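Local coordinates for protein GTPase HflX (Sulfolobus solfataricus P2, PDB 2QTF) that hydrolyses GTP, for which it is specific, and associates with the 50S ribosomal subunit, with a possible role in protein synthesis or ribosome biogenesis, at residues Ile107-Leu112 / Lys155-Leu160; Gly183-Thr188 / Val231-Phe236; Ser190-Leu195 / Ile262-Ser267; Leu296-Lys301 / Ile331-Leu336. All coordinates share one frame; numbering follows the deposited sequence.

Contact 1: residues Ile107-Leu112 / Lys155-Leu160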
loop_
_atom_site.group_PDB
_atom_site.type_symbol
_atom_site.label_atom_id
_atom_site.label_comp_id
_atom_site.label_asym_id
_atom_site.label_seq_id
_atom_site.Cartn_x
_atom_site.Cartn_y
_atom_site.Cartn_z
ATOM N N ILE A 107 -6.607 -7.088 10.789
ATOM C CA ILE A 107 -6.368 -7.805 9.502
ATOM C C ILE A 107 -6.838 -9.261 9.636
ATOM O O ILE A 107 -7.506 -9.801 8.792
ATOM C CB ILE A 107 -4.807 -7.742 9.124
ATOM C CG1 ILE A 107 -4.475 -6.263 8.751
ATOM C CG2 ILE A 107 -4.498 -8.804 7.897
ATOM C CD1 ILE A 107 -3.009 -5.847 8.913
ATOM N N GLU A 108 -6.510 -9.907 10.736
ATOM C CA GLU A 108 -6.891 -11.283 10.867
ATOM C C GLU A 108 -8.459 -11.387 10.958
ATOM O O GLU A 108 -9.073 -12.326 10.406
ATOM C CB GLU A 108 -6.347 -11.872 12.179
ATOM C CG GLU A 108 -6.836 -13.401 12.126
ATOM C CD GLU A 108 -6.408 -14.230 13.241
ATOM O OE1 GLU A 108 -6.660 -15.472 13.107
ATOM O OE2 GLU A 108 -5.836 -13.644 14.230
ATOM N N LEU A 109 -9.049 -10.458 11.689
ATOM C CA LEU A 109 -10.556 -10.337 11.809
ATOM C C LEU A 109 -11.185 -10.219 10.400
ATOM O O LEU A 109 -12.095 -10.963 10.042
ATOM C CB LEU A 109 -10.903 -9.084 12.665
ATOM C CG LEU A 109 -12.468 -8.890 12.795
ATOM C CD1 LEU A 109 -13.165 -10.165 13.458
ATOM C CD2 LEU A 109 -12.727 -7.617 13.607
ATOM N N ALA A 110 -10.665 -9.317 9.571
ATOM C CA ALA A 110 -11.175 -9.171 8.197
ATOM C C ALA A 110 -10.978 -10.428 7.344
ATOM O O ALA A 110 -11.846 -10.794 6.506
ATOM C CB ALA A 110 -10.560 -7.929 7.508
ATOM N N ARG A 111 -9.794 -11.064 7.455
ATOM C CA ARG A 111 -9.587 -12.362 6.717
ATOM C C ARG A 111 -10.606 -13.450 7.171
ATOM O O ARG A 111 -11.134 -14.202 6.355
ATOM C CB ARG A 111 -8.143 -12.824 6.968
ATOM C CG ARG A 111 -7.116 -11.997 6.183
ATOM C CD ARG A 111 -5.625 -12.424 6.599
ATOM N NE ARG A 111 -4.693 -11.914 5.603
ATOM C CZ ARG A 111 -3.373 -11.931 5.773
ATOM N NH1 ARG A 111 -2.857 -12.310 6.956
ATOM N NH2 ARG A 111 -2.620 -11.678 4.750
ATOM N N LEU A 112 -10.784 -13.635 8.471
ATOM C CA LEU A 112 -11.770 -14.597 9.000
ATOM C C LEU A 112 -13.153 -14.321 8.520
ATOM O O LEU A 112 -13.890 -15.265 8.121
ATOM C CB LEU A 112 -11.771 -14.582 10.540
ATOM C CG LEU A 112 -10.459 -15.145 11.137
ATOM C CD1 LEU A 112 -10.428 -14.977 12.631
ATOM C CD2 LEU A 112 -10.217 -16.652 10.721
ATOM N N LYS A 155 -13.871 -13.629 19.686
ATOM C CA LYS A 155 -12.707 -13.312 20.470
ATOM C C LYS A 155 -11.902 -12.077 20.029
ATOM O O LYS A 155 -11.523 -11.225 20.885
ATOM C CB LYS A 155 -11.756 -14.558 20.605
ATOM C CG LYS A 155 -10.363 -14.227 21.304
ATOM C CD LYS A 155 -9.325 -15.421 21.259
ATOM C CE LYS A 155 -7.897 -15.120 21.931
ATOM N NZ LYS A 155 -7.000 -16.242 21.426
ATOM N N LEU A 156 -11.559 -11.984 18.721
ATOM C CA LEU A 156 -10.847 -10.791 18.227
ATOM C C LEU A 156 -11.725 -9.517 18.443
ATOM O O LEU A 156 -11.227 -8.478 18.831
ATOM C CB LEU A 156 -10.505 -10.988 16.719
ATOM C CG LEU A 156 -9.404 -12.008 16.521
ATOM C CD1 LEU A 156 -9.327 -12.339 14.970
ATOM C CD2 LEU A 156 -8.189 -11.237 16.983
ATOM N N MET A 157 -12.975 -9.568 18.076
ATOM C CA MET A 157 -13.847 -8.380 18.268
ATOM C C MET A 157 -13.892 -7.953 19.721
ATOM O O MET A 157 -13.734 -6.747 20.016
ATOM C CB MET A 157 -15.253 -8.595 17.782
ATOM C CG MET A 157 -15.267 -8.621 16.286
ATOM S SD MET A 157 -16.809 -8.964 15.484
ATOM C CE MET A 157 -17.737 -7.386 15.681
ATOM N N LYS A 158 -14.042 -8.928 20.621
ATOM C CA LYS A 158 -13.895 -8.678 22.059
ATOM C C LYS A 158 -12.614 -7.977 22.442
ATOM O O LYS A 158 -12.649 -6.884 23.015
ATOM C CB LYS A 158 -14.187 -9.938 22.894
ATOM C CG LYS A 158 -15.666 -10.322 22.668
ATOM C CD LYS A 158 -16.212 -11.535 23.523
ATOM C CE LYS A 158 -17.757 -11.588 23.484
ATOM N NZ LYS A 158 -18.421 -12.830 24.155
ATOM N N GLU A 159 -11.469 -8.568 22.110
ATOM C CA GLU A 159 -10.227 -7.909 22.410
ATOM C C GLU A 159 -10.048 -6.574 21.727
ATOM O O GLU A 159 -9.456 -5.671 22.340
ATOM C CB GLU A 159 -9.070 -8.809 22.090
ATOM C CG GLU A 159 -9.429 -10.245 22.448
ATOM C CD GLU A 159 -8.273 -11.194 22.272
ATOM O OE1 GLU A 159 -7.478 -10.991 21.316
ATOM O OE2 GLU A 159 -8.177 -12.143 23.095
ATOM N N LEU A 160 -10.546 -6.413 20.493
ATOM C CA LEU A 160 -10.407 -5.104 19.851
ATOM C C LEU A 160 -11.192 -4.026 20.633
ATOM O O LEU A 160 -10.685 -2.911 20.850
ATOM C CB LEU A 160 -10.844 -5.100 18.378
ATOM C CG LEU A 160 -9.770 -5.756 17.480
ATOM C CD1 LEU A 160 -10.442 -6.096 16.118
ATOM C CD2 LEU A 160 -8.570 -4.841 17.306
#
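L109 and L156 mark the closest backbone approach, CA to CA 6.4 Å, between two helix segments that run nearly antiparallel, 149° between their directions, with axes 10.1 Å apart. The spacing leaves room for a layer of leucine side chains between them. L109 reaches across with both methyl branches. Its CD2 meets CD1 of L160 at 3.7 Å and also CG of M157 at 3.8 Å. Its CD1 lies against the same M157 CG, which therefore sits at the fork of the leucine. The L109 and M157 side chains cross at about a right angle. M157 then bends at its third torsion and stays at the solvent-exposed border.

L156 works from the other helix. Its CD1 touches L112 CD1 at 3.7 Å and rests near the backbone N of L109. The same methyl lies across the extended E108 chain, with E108 OE2 3.8 Å from L156 CD1. The CG of E108 is anti to the backbone N (chi1 -179°), which carries the chain past L156. E108 OE1 forms a salt bridge with R152 of the opposite helix, and a cadmium ion lies close to the side chain.

The arrangement is an antiparallel helix pair in the middle region of HflX. M105 and I153 extend the apolar layer along helices 101-121 and 145-164. I107, A110 and R111 turn instead to helix 86-97, and I107 also meets helix 245-253.

Contact 2: residues Gly183-Thr188 / Val231-Phe236. With CD (cadmium ion), chain C; ACT (acetate ion), chain H.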
loop_
_atom_site.group_PDB
_atom_site.type_symbol
_atom_site.label_atom_id
_atom_site.label_comp_id
_atom_site.label_asym_id
_atom_site.label_seq_id
_atom_site.Cartn_x
_atom_site.Cartn_y
_atom_site.Cartn_z
ATOM N N GLY A 183 8.775 8.242 8.418
ATOM C CA GLY A 183 7.830 7.398 7.682
ATOM C C GLY A 183 7.539 7.982 6.283
ATOM O O GLY A 183 7.373 9.179 6.106
ATOM N N ILE A 184 7.487 7.117 5.273
ATOM C CA ILE A 184 7.161 7.534 3.920
ATOM C C ILE A 184 5.699 7.198 3.692
ATOM O O ILE A 184 5.300 5.971 3.753
ATOM C CB ILE A 184 8.029 6.714 2.923
ATOM C CG1 ILE A 184 9.529 7.159 3.134
ATOM C CG2 ILE A 184 7.664 7.042 1.365
ATOM C CD1 ILE A 184 10.580 6.248 2.481
ATOM N N VAL A 185 4.919 8.231 3.343
ATOM C CA VAL A 185 3.491 8.091 3.052
ATOM C C VAL A 185 3.150 8.693 1.699
ATOM O O VAL A 185 3.975 9.389 1.060
ATOM C CB VAL A 185 2.626 8.784 4.135
ATOM C CG1 VAL A 185 2.898 8.077 5.465
ATOM C CG2 VAL A 185 3.027 10.322 4.227
ATOM N N GLY A 186 1.945 8.381 1.236
ATOM C CA GLY A 186 1.505 8.878 -0.061
ATOM C C GLY A 186 0.611 7.875 -0.773
ATOM O O GLY A 186 0.634 6.673 -0.444
ATOM N N TYR A 187 -0.040 8.309 -1.861
ATOM C CA TYR A 187 -0.861 7.371 -2.598
ATOM C C TYR A 187 -0.092 6.276 -3.301
ATOM O O TYR A 187 1.046 6.453 -3.708
ATOM C CB TYR A 187 -1.627 8.126 -3.689
ATOM C CG TYR A 187 -2.930 8.574 -3.085
ATOM C CD1 TYR A 187 -3.039 9.853 -2.485
ATOM C CD2 TYR A 187 -4.026 7.675 -3.047
ATOM C CE1 TYR A 187 -4.276 10.289 -1.881
ATOM C CE2 TYR A 187 -5.236 8.060 -2.373
ATOM C CZ TYR A 187 -5.349 9.356 -1.891
ATOM O OH TYR A 187 -6.515 9.686 -1.330
ATOM N N THR A 188 -0.780 5.168 -3.544
ATOM C CA THR A 188 -0.308 4.156 -4.410
ATOM C C THR A 188 0.197 4.756 -5.731
ATOM O O THR A 188 -0.405 5.660 -6.317
ATOM C CB THR A 188 -1.523 3.195 -4.728
ATOM O OG1 THR A 188 -1.973 2.719 -3.481
ATOM C CG2 THR A 188 -1.120 2.052 -5.591
ATOM N N VAL A 231 10.933 4.266 7.420
ATOM C CA VAL A 231 9.837 3.364 7.726
ATOM C C VAL A 231 8.864 3.345 6.483
ATOM O O VAL A 231 8.416 4.380 6.023
ATOM C CB VAL A 231 9.123 3.785 9.015
ATOM C CG1 VAL A 231 7.789 3.000 9.228
ATOM C CG2 VAL A 231 10.037 3.718 10.336
ATOM N N ASP A 232 8.619 2.155 5.929
ATOM C CA ASP A 232 7.669 1.964 4.781
ATOM C C ASP A 232 6.283 1.853 5.391
ATOM O O ASP A 232 5.863 0.792 5.814
ATOM C CB ASP A 232 8.018 0.658 4.048
ATOM C CG ASP A 232 7.089 0.394 2.851
ATOM O OD1 ASP A 232 6.149 1.210 2.675
ATOM O OD2 ASP A 232 7.128 -0.654 2.150
ATOM N N THR A 233 5.567 2.960 5.435
ATOM C CA THR A 233 4.200 3.003 5.908
ATOM C C THR A 233 3.303 2.555 4.717
ATOM O O THR A 233 3.650 2.764 3.514
ATOM C CB THR A 233 3.849 4.444 6.354
ATOM O OG1 THR A 233 4.691 4.775 7.493
ATOM C CG2 THR A 233 2.377 4.604 6.786
ATOM N N VAL A 234 2.137 1.979 5.077
ATOM C CA VAL A 234 1.175 1.618 4.012
ATOM C C VAL A 234 0.792 2.890 3.202
ATOM O O VAL A 234 0.717 4.027 3.744
ATOM C CB VAL A 234 -0.046 0.840 4.613
ATOM C CG1 VAL A 234 -0.975 1.827 5.463
ATOM C CG2 VAL A 234 -0.792 0.027 3.524
ATOM N N GLY A 235 0.548 2.748 1.907
ATOM C CA GLY A 235 0.089 3.891 1.123
ATOM C C GLY A 235 -1.355 4.262 1.410
ATOM O O GLY A 235 -2.072 3.458 2.053
ATOM N N PHE A 236 -1.782 5.465 0.974
ATOM C CA PHE A 236 -3.197 5.838 0.869
ATOM C C PHE A 236 -3.692 5.036 -0.361
ATOM O O PHE A 236 -3.065 5.035 -1.424
ATOM C CB PHE A 236 -3.319 7.333 0.555
ATOM C CG PHE A 236 -2.610 8.215 1.537
ATOM C CD1 PHE A 236 -2.663 7.958 2.882
ATOM C CD2 PHE A 236 -1.903 9.329 1.082
ATOM C CE1 PHE A 236 -2.046 8.857 3.874
ATOM C CE2 PHE A 236 -1.204 10.165 2.008
ATOM C CZ PHE A 236 -1.303 9.926 3.410
HETATM CD CD CD C . 5.236 -0.195 0.946
HETATM C C ACT H . 0.753 1.003 -1.193
HETATM O O ACT H . 1.328 0.903 -0.017
HETATM O OXT ACT H . 0.396 2.150 -1.678
HETATM C CH3 ACT H . 0.465 -0.289 -1.968
HETATM O O HOH W 1 5.912 3.969 2.228
HETATM O O HOH W 2 0.489 6.575 3.142
HETATM O O HOH W 3 3.583 1.560 1.129
HETATM O O HOH W 4 3.454 -0.760 -0.702
HETATM O O HOH W 5 6.290 1.287 -0.446
HETATM O O HOH W 6 6.106 -2.088 -0.259
#
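The rings of Y187 and F236 meet in a T-shaped pair, with the edge of F236 turned to the face of Y187. Their planes stand at 65° and the centroids are 5.4 Å apart. The CB of F236 also sits over the centre of the tyrosine ring, a CH-pi contact of 3.5 Å to the centroid. F236 CG is anti to its carbonyl carbon (chi1 -55°), and the phenyl ring comes back over G186, where CD2 lies 3.4 Å from G186 C. The far end of the ring, CZ, approaches V185 CB. V185 and T233 lie side by side and touch through CG1 and CG2.

Backbone bonds tie the two loops together beside the rings. F236 N donates to G186 O at 3.1 Å, from above the carbonyl plane. F236 O accepts from T188 N. Further back, I184 N bonds V231 O at 3.0 Å in a parallel ladder.

The loops belong to a G domain. G186, Y187 and T188 start the P-loop and are inferred to bind GTP. D232 to G235 form the DxxG motif and are predicted to do so. D232 chelates a cadmium ion through OD1 and OD2, at 2.4 and 2.3 Å; H97 and four waters complete the site. An acetate ion accepts a bond from G235 N.

Strand 181-185 lies between strands 226-232 and 260-266. Helix 271-288 packs on the Y187 ring, and helix 245-253 against T233, V234 and F236.

Contact 3: residues Ser190-Leu195 / Ile262-Ser267. With SO4 (sulfate ion), chain F; ACT (acetate ion), chain H.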
loop_
_atom_site.group_PDB
_atom_site.type_symbol
_atom_site.label_atom_id
_atom_site.label_comp_id
_atom_site.label_asym_id
_atom_site.label_seq_id
_atom_site.Cartn_x
_atom_site.Cartn_y
_atom_site.Cartn_z
ATOM N N SER A 190 2.763 6.546 -6.292
ATOM C CA SER A 190 3.397 7.916 -6.271
ATOM C C SER A 190 4.957 7.747 -6.309
ATOM O O SER A 190 5.717 8.710 -6.482
ATOM C CB SER A 190 2.927 8.629 -5.025
ATOM O OG SER A 190 3.356 7.866 -3.870
ATOM N N GLY A 191 5.411 6.509 -6.181
ATOM C CA GLY A 191 6.892 6.232 -6.135
ATOM C C GLY A 191 7.445 6.019 -4.735
ATOM O O GLY A 191 8.680 6.087 -4.510
ATOM N N LYS A 192 6.591 5.651 -3.794
ATOM C CA LYS A 192 7.113 5.401 -2.440
ATOM C C LYS A 192 8.153 4.264 -2.303
ATOM O O LYS A 192 9.093 4.421 -1.558
ATOM C CB LYS A 192 5.964 5.025 -1.450
ATOM C CG LYS A 192 4.970 6.179 -1.150
ATOM C CD LYS A 192 3.895 5.685 -0.086
ATOM C CE LYS A 192 3.252 4.347 -0.461
ATOM N NZ LYS A 192 2.383 4.324 -1.679
ATOM N N THR A 193 7.929 3.096 -2.954
ATOM C CA THR A 193 8.908 1.989 -2.892
ATOM C C THR A 193 10.201 2.436 -3.593
ATOM O O THR A 193 11.282 2.207 -3.048
ATOM C CB THR A 193 8.301 0.763 -3.604
ATOM O OG1 THR A 193 7.130 0.446 -2.901
ATOM C CG2 THR A 193 9.249 -0.441 -3.641
ATOM N N SER A 194 10.081 3.171 -4.711
ATOM C CA SER A 194 11.283 3.593 -5.466
ATOM C C SER A 194 12.046 4.558 -4.609
ATOM O O SER A 194 13.277 4.474 -4.585
ATOM C CB SER A 194 11.026 4.230 -6.835
ATOM O OG SER A 194 10.242 5.368 -6.635
ATOM N N LEU A 195 11.380 5.440 -3.889
ATOM C CA LEU A 195 12.091 6.388 -2.979
ATOM C C LEU A 195 12.799 5.665 -1.786
ATOM O O LEU A 195 13.984 5.882 -1.470
ATOM C CB LEU A 195 11.084 7.351 -2.415
ATOM C CG LEU A 195 11.698 8.400 -1.457
ATOM C CD1 LEU A 195 12.711 9.115 -2.342
ATOM C CD2 LEU A 195 10.628 9.438 -1.132
ATOM N N ILE A 262 7.731 11.740 5.205
ATOM C CA ILE A 262 7.968 12.221 3.847
ATOM C C ILE A 262 6.698 11.888 3.101
ATOM O O ILE A 262 6.362 10.722 3.022
ATOM C CB ILE A 262 9.149 11.469 3.171
ATOM C CG1 ILE A 262 10.491 11.804 3.951
ATOM C CG2 ILE A 262 9.164 11.695 1.602
ATOM C CD1 ILE A 262 11.767 10.894 3.530
ATOM N N LEU A 263 6.047 12.923 2.515
ATOM C CA LEU A 263 4.861 12.750 1.694
ATOM C C LEU A 263 5.203 12.837 0.256
ATOM O O LEU A 263 5.728 13.845 -0.255
ATOM C CB LEU A 263 3.791 13.822 1.983
ATOM C CG LEU A 263 2.543 13.825 1.101
ATOM C CD1 LEU A 263 1.651 12.582 1.373
ATOM C CD2 LEU A 263 1.689 15.143 1.489
ATOM N N VAL A 264 4.913 11.754 -0.410
ATOM C CA VAL A 264 5.325 11.584 -1.798
ATOM C C VAL A 264 4.143 11.907 -2.700
ATOM O O VAL A 264 3.016 11.407 -2.459
ATOM C CB VAL A 264 5.877 10.149 -2.122
ATOM C CG1 VAL A 264 6.516 10.078 -3.482
ATOM C CG2 VAL A 264 6.928 9.621 -1.079
ATOM N N ILE A 265 4.373 12.724 -3.715
ATOM C CA ILE A 265 3.257 13.254 -4.618
ATOM C C ILE A 265 3.682 13.064 -6.035
ATOM O O ILE A 265 4.827 13.457 -6.402
ATOM C CB ILE A 265 2.954 14.768 -4.379
ATOM C CG1 ILE A 265 2.664 14.992 -2.887
ATOM C CG2 ILE A 265 1.710 15.201 -5.231
ATOM C CD1 ILE A 265 1.213 14.334 -2.398
ATOM N N ASP A 266 2.835 12.385 -6.825
ATOM C CA ASP A 266 3.091 12.260 -8.250
ATOM C C ASP A 266 3.087 13.610 -9.019
ATOM O O ASP A 266 2.010 14.117 -9.316
ATOM C CB ASP A 266 2.123 11.231 -8.851
ATOM C CG ASP A 266 2.438 10.883 -10.291
ATOM O OD1 ASP A 266 3.234 11.610 -10.981
ATOM O OD2 ASP A 266 1.870 9.894 -10.723
ATOM N N SER A 267 4.247 14.126 -9.450
ATOM C CA SER A 267 4.246 15.410 -10.187
ATOM C C SER A 267 3.594 15.340 -11.605
ATOM O O SER A 267 3.394 16.395 -12.237
ATOM C CB SER A 267 5.726 15.923 -10.433
ATOM O OG SER A 267 6.373 15.045 -11.325
HETATM S S SO4 F . 4.226 3.201 -4.702
HETATM O O1 SO4 F . 5.198 2.450 -3.931
HETATM O O2 SO4 F . 4.782 3.716 -5.938
HETATM O O3 SO4 F . 3.871 4.502 -4.153
HETATM O O4 SO4 F . 3.034 2.376 -5.014
HETATM C C ACT H . 0.753 1.003 -1.193
HETATM O O ACT H . 1.328 0.903 -0.017
HETATM O OXT ACT H . 0.396 2.150 -1.678
HETATM C CH3 ACT H . 0.465 -0.289 -1.968
#
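S190 and V264 join the P-loop to a central strand of the G domain, in a buried contact of loop and helix start on a strand. The loop comes just before helix 192-200, with G191 at the N-cap. Strand 260-266 runs beneath it. V264 is the main strand residue here, and its two methyls part company. CG1, anti to the backbone N (chi1 -170°), lies under the loop, 3.4 Å from S190 O. CG2 turns to the helix, where it meets L195 CD2 at 3.7 Å and K192 CG at 4.0 Å. The L195 and V264 side chains run antiparallel, each passing the other's flank. The same L195 methyl also touches I262 CG2 at 3.8 Å. S190 OG lies near V264 CB, but its hydrogen bond goes to Y187 O.

The loop also holds a sulfate ion, probably from the crystallisation liquor. K192 N and K192 NZ both donate to its O3, at 3.0 and 2.9 Å. The lysine chain bends at its third and fourth torsions to bring NZ back over the loop. T193 grips O1 twice, through N and OG1, while G191 N bonds O2 at 2.9 Å. NZ also reaches an acetate ion and G186 O.

The ion therefore lies in a nest of amides at a helix start, as a GTP phosphate would in a P-loop. The lysine charge and the helix end probably stabilise such an anion. V264 packs behind the loop, and L195 packs the first helical turn on the same strand.

Contact 4: residues Leu296-Lys301 / Ile331-Leu336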
loop_
_atom_site.group_PDB
_atom_site.type_symbol
_atom_site.label_atom_id
_atom_site.label_comp_id
_atom_site.label_asym_id
_atom_site.label_seq_id
_atom_site.Cartn_x
_atom_site.Cartn_y
_atom_site.Cartn_z
ATOM N N LEU A 296 8.141 16.461 5.131
ATOM C CA LEU A 296 8.903 16.850 3.974
ATOM C C LEU A 296 8.115 16.351 2.778
ATOM O O LEU A 296 7.924 15.137 2.629
ATOM C CB LEU A 296 10.253 16.098 4.001
ATOM C CG LEU A 296 11.176 16.234 2.762
ATOM C CD1 LEU A 296 11.482 17.711 2.383
ATOM C CD2 LEU A 296 12.587 15.436 2.971
ATOM N N VAL A 297 7.705 17.215 1.872
ATOM C CA VAL A 297 6.888 16.787 0.754
ATOM C C VAL A 297 7.837 16.596 -0.398
ATOM O O VAL A 297 8.668 17.497 -0.707
ATOM C CB VAL A 297 5.745 17.860 0.341
ATOM C CG1 VAL A 297 4.972 17.323 -0.858
ATOM C CG2 VAL A 297 4.856 18.226 1.553
ATOM N N THR A 298 7.767 15.425 -1.052
ATOM C CA THR A 298 8.608 15.258 -2.201
ATOM C C THR A 298 7.727 15.102 -3.446
ATOM O O THR A 298 7.022 14.112 -3.593
ATOM C CB THR A 298 9.583 14.043 -2.096
ATOM O OG1 THR A 298 8.828 12.838 -2.010
ATOM C CG2 THR A 298 10.502 14.140 -0.881
ATOM N N LEU A 299 7.834 16.068 -4.330
ATOM C CA LEU A 299 7.206 16.013 -5.624
ATOM C C LEU A 299 8.038 15.158 -6.573
ATOM O O LEU A 299 9.110 15.555 -7.022
ATOM C CB LEU A 299 7.033 17.488 -6.130
ATOM C CG LEU A 299 6.249 17.743 -7.374
ATOM C CD1 LEU A 299 4.798 17.006 -7.164
ATOM C CD2 LEU A 299 6.140 19.286 -7.542
ATOM N N ASN A 300 7.559 13.935 -6.803
ATOM C CA ASN A 300 8.311 12.885 -7.433
ATOM C C ASN A 300 7.936 12.704 -8.918
ATOM O O ASN A 300 6.959 13.330 -9.369
ATOM C CB ASN A 300 8.035 11.566 -6.670
ATOM C CG ASN A 300 9.013 10.446 -7.044
ATOM O OD1 ASN A 300 10.196 10.658 -7.347
ATOM N ND2 ASN A 300 8.512 9.235 -7.067
ATOM N N LYS A 301 8.764 11.922 -9.627
ATOM C CA LYS A 301 8.617 11.509 -11.040
ATOM C C LYS A 301 8.765 12.709 -11.952
ATOM O O LYS A 301 8.183 12.725 -13.063
ATOM C CB LYS A 301 7.237 10.859 -11.264
ATOM C CG LYS A 301 6.972 9.690 -10.396
ATOM C CD LYS A 301 5.716 8.932 -10.953
ATOM C CE LYS A 301 5.406 7.801 -10.046
ATOM N NZ LYS A 301 4.373 6.841 -10.633
ATOM N N ILE A 331 10.357 19.556 -1.985
ATOM C CA ILE A 331 11.424 19.399 -3.011
ATOM C C ILE A 331 10.960 18.565 -4.206
ATOM O O ILE A 331 10.183 17.660 -4.057
ATOM C CB ILE A 331 12.747 18.854 -2.399
ATOM C CG1 ILE A 331 12.489 17.469 -1.766
ATOM C CG2 ILE A 331 13.101 19.839 -1.201
ATOM C CD1 ILE A 331 13.711 16.732 -1.111
ATOM N N PRO A 332 11.475 18.866 -5.387
ATOM C CA PRO A 332 11.237 18.004 -6.531
ATOM C C PRO A 332 12.328 16.996 -6.654
ATOM O O PRO A 332 13.556 17.366 -6.521
ATOM C CB PRO A 332 11.340 18.991 -7.718
ATOM C CG PRO A 332 12.436 20.059 -7.182
ATOM C CD PRO A 332 12.260 20.101 -5.702
ATOM N N ILE A 333 11.959 15.760 -6.927
ATOM C CA ILE A 333 12.969 14.742 -7.149
ATOM C C ILE A 333 12.522 13.824 -8.258
ATOM O O ILE A 333 11.327 13.818 -8.649
ATOM C CB ILE A 333 13.145 13.804 -5.884
ATOM C CG1 ILE A 333 11.783 13.085 -5.595
ATOM C CG2 ILE A 333 13.668 14.648 -4.683
ATOM C CD1 ILE A 333 11.870 11.987 -4.449
ATOM N N SER A 334 13.429 12.985 -8.730
ATOM C CA SER A 334 13.029 11.808 -9.518
ATOM C C SER A 334 13.727 10.603 -8.904
ATOM O O SER A 334 14.945 10.450 -9.041
ATOM C CB SER A 334 13.347 11.919 -10.981
ATOM O OG SER A 334 13.128 10.604 -11.494
ATOM N N ALA A 335 12.998 9.814 -8.138
ATOM C CA ALA A 335 13.591 8.626 -7.484
ATOM C C ALA A 335 14.076 7.658 -8.530
ATOM O O ALA A 335 15.117 7.088 -8.314
ATOM C CB ALA A 335 12.626 7.936 -6.479
ATOM N N LEU A 336 13.403 7.543 -9.692
ATOM C CA LEU A 336 13.846 6.561 -10.767
ATOM C C LEU A 336 15.079 6.981 -11.527
ATOM O O LEU A 336 15.918 6.177 -11.841
ATOM C CB LEU A 336 12.758 6.300 -11.831
ATOM C CG LEU A 336 11.804 5.157 -11.414
ATOM C CD1 LEU A 336 11.209 4.521 -12.705
ATOM C CD2 LEU A 336 12.423 4.018 -10.479
HETATM O O HOH W 7 10.714 8.817 -10.142
#
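N300 OD1 receives the backbone N-H of A335 at 3.0 Å, in a nearly straight bond (168°) that lies in the carbonyl plane of the amide. Water 7 adds a weak second bond to OD1. This water also donates to S334 OG and accepts from L336 N, so it ties the asparagine to the loop. S334 OG is also bonded to D303. With chi1 at -167° the N300 side chain swings away from its own N, which brings OD1 beside I333, 3.4 Å from I333 CG1. The other end of the amide, ND2, bonds S190 O in the P-loop. Bonds at both ends fix its rotation.

Behind this point the two strands pair in parallel. I331 N donates to V297 O, L299 N to I331 O at 2.9 Å, and I333 N to L299 O at 2.9 Å. Together with helix 309-323 they make a beta-alpha-beta unit at the edge of the G domain sheet. N300 and K301 begin the N-K-I-D sequence, the NKxD motif of GTPases. S334, A335 and L336 form the second loop inferred to bind GTP. As in related GTPases, these two loops probably recognise the guanine base.

On one face of the sheet, T298 and I331 lie side by side, and T298 CG2 meets I331 CG1 at 4.0 Å. I333 CD1 reaches T298 CB at 3.9 Å. L195 of helix 192-200 covers T298 and I333, and L344 of helix 341-355 packs on T298 and I331.

Contacts 2, 3 and 4 are buried in the G domain and share one sheet. Contact 1 is only partly buried and lies in a separate helical pair, with its centre about 24 Å from that of contact 2 and 38 Å from that of contact 4. Contacts 2 and 3 meet where strands 181-185 and 260-266 pair, and both touch the same acetate. Contacts 3 and 4 meet through strands 260-266 and 295-300. The chemistry follows position. Contact 1 is mostly leucine on leucine. Contacts 2 and 4 combine parallel strand bonds with nucleotide-site loops. Contact 3 is apolar on its strand side and binds an anion at its loop.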